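Long-range contact in D-alanyl-D-alanine carboxypeptidase (Enterococcus faecalis V583, PDB 5ZHF), which cleaves the C-terminal D-alanine from peptidoglycan pentapeptides as a zinc-dependent carboxypeptidase linked to vancomycin resistance: residues S168-Y177 / H193-T203. Residues are numbered along the deposited sequence; the frame is centred on the assembly and turned at random.
Sequences SYRFGFIRRY and HYRYVGIEAAT. With ZN (zinc ion), chain C.
The rings of Phe173 and Tyr196 meet edge-to-face, the Tyr196 edge directed at the Phe173 face, with centroids 5.3 Å apart and planes at 70°. Tyr196 CB covers the same Phe173 ring as a CH-pi donor. Further along this face of the antiparallel pair, Tyr194 reaches across Arg175: Arg175 CA stands over the tyrosine ring, 3.9 Å from its centroid, while Ser168 OG, which donates a hydrogen bond to Phe173 O, lies at the ring edge, 3.2 Å from Tyr194 CE2. With CG anti to its N (chi1 -175°) and an extended chain, Arg175 passes the tyrosine hydroxyl and carries its guanidinium away to a salt bridge with Asp165.

The other face is lined by Ile174 and Arg195, whose side chains run side by side, and the backbones between them exchange two nearly straight bonds, Ile174 N to Arg195 O at 2.9 Å (164°) and Arg195 N to Ile174 O. Ile174 CG2 packs 3.7 Å from Ala202 CB, joining strand to helix. Just before Phe173, Gly172 O takes two N-H groups as the chain leaves strand 193-196, Val197 N almost in line with the C=O and Gly198 N on a lone pair in the carbonyl plane; Gly198 is the N-cap residue of helix 199-208.

At the metal end, Tyr177 CE2 lies over one face of the His193 ring, 3.5 Å from His193 CD2, and Arg176 CB sits at its edge. His193 ND1 binds zinc at 2.0 Å alongside His140 and Asp147, leaving NE2 to hydrogen-bond to the carboxylate of Glu139, which also forms salt bridges with Arg176 and Arg195.

Strand 173-175 is an edge strand of the four-stranded antiparallel sheet, with 193-196 bonded on its other side to 145-150; helices 74-86 and 157-167 cover the Phe173 and Tyr194 face, and helices 199-208 and 212-218 the Ile174 and Arg195 face.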
# COMPACT_ATOMS: atom_id res chain seq x y z
N SER A 168 -4.98 -4.32 11.18
CA SER A 168 -4.16 -4.91 10.15
C SER A 168 -2.84 -5.47 10.67
O SER A 168 -2.32 -6.45 10.13
CB SER A 168 -3.83 -3.91 9.06
OG SER A 168 -3.01 -2.85 9.53
N TYR A 169 -2.30 -4.80 11.69
CA TYR A 169 -0.98 -5.17 12.24
C TYR A 169 -0.95 -6.57 12.82
O TYR A 169 0.08 -7.24 12.78
CB TYR A 169 -0.52 -4.15 13.30
CG TYR A 169 -1.30 -4.22 14.58
CD1 TYR A 169 -2.50 -3.51 14.73
CD2 TYR A 169 -0.87 -5.02 15.65
CE1 TYR A 169 -3.23 -3.59 15.90
CE2 TYR A 169 -1.60 -5.09 16.83
CZ TYR A 169 -2.79 -4.38 16.95
OH TYR A 169 -3.56 -4.44 18.12
N ARG A 170 -2.09 -7.05 13.31
CA ARG A 170 -2.20 -8.41 13.83
C ARG A 170 -1.91 -9.49 12.76
O ARG A 170 -1.62 -10.64 13.10
CB ARG A 170 -3.59 -8.60 14.47
CG ARG A 170 -3.85 -7.67 15.65
CD ARG A 170 -5.07 -8.06 16.49
NE ARG A 170 -6.32 -7.90 15.75
CZ ARG A 170 -7.09 -8.89 15.27
NH1 ARG A 170 -6.76 -10.16 15.43
NH2 ARG A 170 -8.22 -8.59 14.61
N PHE A 171 -1.98 -9.11 11.48
CA PHE A 171 -1.75 -9.98 10.33
C PHE A 171 -0.52 -9.59 9.53
O PHE A 171 -0.27 -10.14 8.46
CB PHE A 171 -3.00 -9.99 9.45
CG PHE A 171 -4.23 -10.25 10.23
CD1 PHE A 171 -4.58 -11.55 10.56
CD2 PHE A 171 -5.00 -9.20 10.71
CE1 PHE A 171 -5.71 -11.80 11.35
CE2 PHE A 171 -6.12 -9.45 11.49
CZ PHE A 171 -6.48 -10.76 11.79
N GLY A 172 0.28 -8.68 10.09
CA GLY A 172 1.54 -8.30 9.49
C GLY A 172 1.48 -7.15 8.50
O GLY A 172 2.44 -6.91 7.79
N PHE A 173 0.34 -6.45 8.41
CA PHE A 173 0.21 -5.34 7.48
C PHE A 173 0.14 -4.00 8.23
O PHE A 173 -0.48 -3.90 9.28
CB PHE A 173 -1.07 -5.49 6.64
CG PHE A 173 -1.05 -6.63 5.69
CD1 PHE A 173 -1.38 -7.90 6.11
CD2 PHE A 173 -0.73 -6.43 4.34
CE1 PHE A 173 -1.38 -8.95 5.21
CE2 PHE A 173 -0.72 -7.48 3.43
CZ PHE A 173 -1.06 -8.74 3.88
N ILE A 174 0.75 -2.98 7.65
CA ILE A 174 0.70 -1.62 8.19
C ILE A 174 0.00 -0.65 7.25
O ILE A 174 0.05 -0.80 6.00
CB ILE A 174 2.11 -1.08 8.56
CG1 ILE A 174 3.04 -1.03 7.33
CG2 ILE A 174 2.71 -1.95 9.64
CD1 ILE A 174 4.44 -0.49 7.61
N ARG A 175 -0.64 0.34 7.87
CA ARG A 175 -1.18 1.49 7.18
C ARG A 175 0.04 2.32 6.77
O ARG A 175 0.62 3.04 7.59
CB ARG A 175 -2.13 2.28 8.09
CG ARG A 175 -2.82 3.43 7.39
CD ARG A 175 -3.65 4.21 8.38
NE ARG A 175 -4.32 5.34 7.75
CZ ARG A 175 -5.31 6.04 8.32
NH1 ARG A 175 -5.77 5.72 9.53
NH2 ARG A 175 -5.86 7.05 7.67
N ARG A 176 0.45 2.14 5.53
CA ARG A 176 1.78 2.55 5.10
C ARG A 176 1.98 4.06 5.08
O ARG A 176 3.11 4.53 5.31
CB ARG A 176 2.03 2.02 3.70
CG ARG A 176 3.39 2.32 3.12
CD ARG A 176 4.49 1.72 3.96
NE ARG A 176 5.80 1.98 3.39
CZ ARG A 176 6.53 3.08 3.61
NH1 ARG A 176 6.06 4.10 4.33
NH2 ARG A 176 7.74 3.16 3.06
N TYR A 177 0.92 4.79 4.74
CA TYR A 177 1.00 6.23 4.51
C TYR A 177 -0.01 6.96 5.41
O TYR A 177 -1.02 7.46 4.94
CB TYR A 177 0.75 6.54 3.05
CG TYR A 177 1.67 5.82 2.08
CD1 TYR A 177 3.07 5.95 2.18
CD2 TYR A 177 1.16 4.99 1.08
CE1 TYR A 177 3.91 5.31 1.29
CE2 TYR A 177 2.00 4.34 0.18
CZ TYR A 177 3.38 4.48 0.30
OH TYR A 177 4.21 3.83 -0.61
N HIS A 193 -4.07 1.87 1.40
CA HIS A 193 -2.79 1.24 0.98
C HIS A 193 -2.09 0.57 2.19
O HIS A 193 -1.60 1.26 3.09
CB HIS A 193 -1.88 2.26 0.31
CG HIS A 193 -0.59 1.68 -0.17
ND1 HIS A 193 -0.29 1.51 -1.51
CD2 HIS A 193 0.49 1.23 0.51
CE1 HIS A 193 0.92 1.00 -1.62
NE2 HIS A 193 1.43 0.85 -0.41
N TYR A 194 -2.09 -0.76 2.18
CA TYR A 194 -1.52 -1.61 3.23
C TYR A 194 -0.31 -2.41 2.72
O TYR A 194 -0.33 -2.95 1.61
CB TYR A 194 -2.62 -2.49 3.87
CG TYR A 194 -3.37 -1.64 4.87
CD1 TYR A 194 -4.30 -0.70 4.46
CD2 TYR A 194 -3.05 -1.69 6.24
CE1 TYR A 194 -4.94 0.14 5.39
CE2 TYR A 194 -3.66 -0.86 7.16
CZ TYR A 194 -4.59 0.07 6.73
OH TYR A 194 -5.15 0.89 7.69
N ARG A 195 0.74 -2.43 3.55
CA ARG A 195 2.05 -3.02 3.20
C ARG A 195 2.34 -4.14 4.17
O ARG A 195 2.22 -3.96 5.39
CB ARG A 195 3.14 -1.95 3.29
CG ARG A 195 4.58 -2.42 3.39
CD ARG A 195 5.04 -3.24 2.19
NE ARG A 195 6.29 -3.90 2.56
CZ ARG A 195 7.50 -3.41 2.44
NH1 ARG A 195 7.73 -2.24 1.84
NH2 ARG A 195 8.53 -4.14 2.88
N TYR A 196 2.71 -5.31 3.64
CA TYR A 196 3.13 -6.41 4.47
C TYR A 196 4.58 -6.21 4.91
O TYR A 196 5.48 -6.11 4.07
CB TYR A 196 3.04 -7.74 3.74
CG TYR A 196 3.38 -8.90 4.65
CD1 TYR A 196 2.47 -9.37 5.59
CD2 TYR A 196 4.66 -9.48 4.62
CE1 TYR A 196 2.78 -10.43 6.44
CE2 TYR A 196 4.98 -10.54 5.46
CZ TYR A 196 4.06 -11.00 6.36
OH TYR A 196 4.36 -12.07 7.19
N VAL A 197 4.78 -6.19 6.23
CA VAL A 197 6.12 -6.24 6.84
C VAL A 197 6.35 -7.42 7.79
O VAL A 197 7.49 -7.61 8.28
CB VAL A 197 6.42 -4.92 7.56
CG1 VAL A 197 6.52 -3.80 6.56
CG2 VAL A 197 5.39 -4.63 8.65
N GLY A 198 5.29 -8.18 8.10
CA GLY A 198 5.33 -9.26 9.09
C GLY A 198 4.81 -8.80 10.41
O GLY A 198 4.82 -7.60 10.73
N ILE A 199 4.33 -9.75 11.20
CA ILE A 199 3.61 -9.46 12.43
C ILE A 199 4.50 -8.75 13.46
O ILE A 199 4.07 -7.80 14.07
CB ILE A 199 2.96 -10.75 13.00
CG1 ILE A 199 1.82 -11.20 12.05
CG2 ILE A 199 2.39 -10.52 14.39
CD1 ILE A 199 1.33 -12.62 12.23
N GLU A 200 5.75 -9.20 13.59
CA GLU A 200 6.69 -8.61 14.57
C GLU A 200 6.87 -7.11 14.36
O GLU A 200 6.63 -6.31 15.25
CB GLU A 200 8.05 -9.32 14.50
CG GLU A 200 9.06 -8.89 15.54
CD GLU A 200 10.33 -9.73 15.47
OE1 GLU A 200 11.36 -9.21 15.00
OE2 GLU A 200 10.28 -10.92 15.86
N ALA A 201 7.26 -6.74 13.14
CA ALA A 201 7.50 -5.34 12.83
C ALA A 201 6.19 -4.55 12.83
O ALA A 201 6.14 -3.42 13.31
CB ALA A 201 8.19 -5.20 11.49
N ALA A 202 5.13 -5.13 12.27
CA ALA A 202 3.86 -4.39 12.17
C ALA A 202 3.33 -3.99 13.54
O ALA A 202 2.83 -2.89 13.72
CB ALA A 202 2.81 -5.20 11.43
N THR A 203 3.46 -4.89 14.49
CA THR A 203 2.95 -4.68 15.82
C THR A 203 3.72 -3.57 16.52
O THR A 203 3.12 -2.72 17.17
CB THR A 203 2.97 -5.98 16.63
OG1 THR A 203 2.23 -7.01 15.94
CG2 THR A 203 2.40 -5.75 18.03
ZN ZN C . -1.50 1.61 -3.10
O HOH W 1 -1.66 3.91 4.02
O HOH W 2 -2.00 3.72 -3.55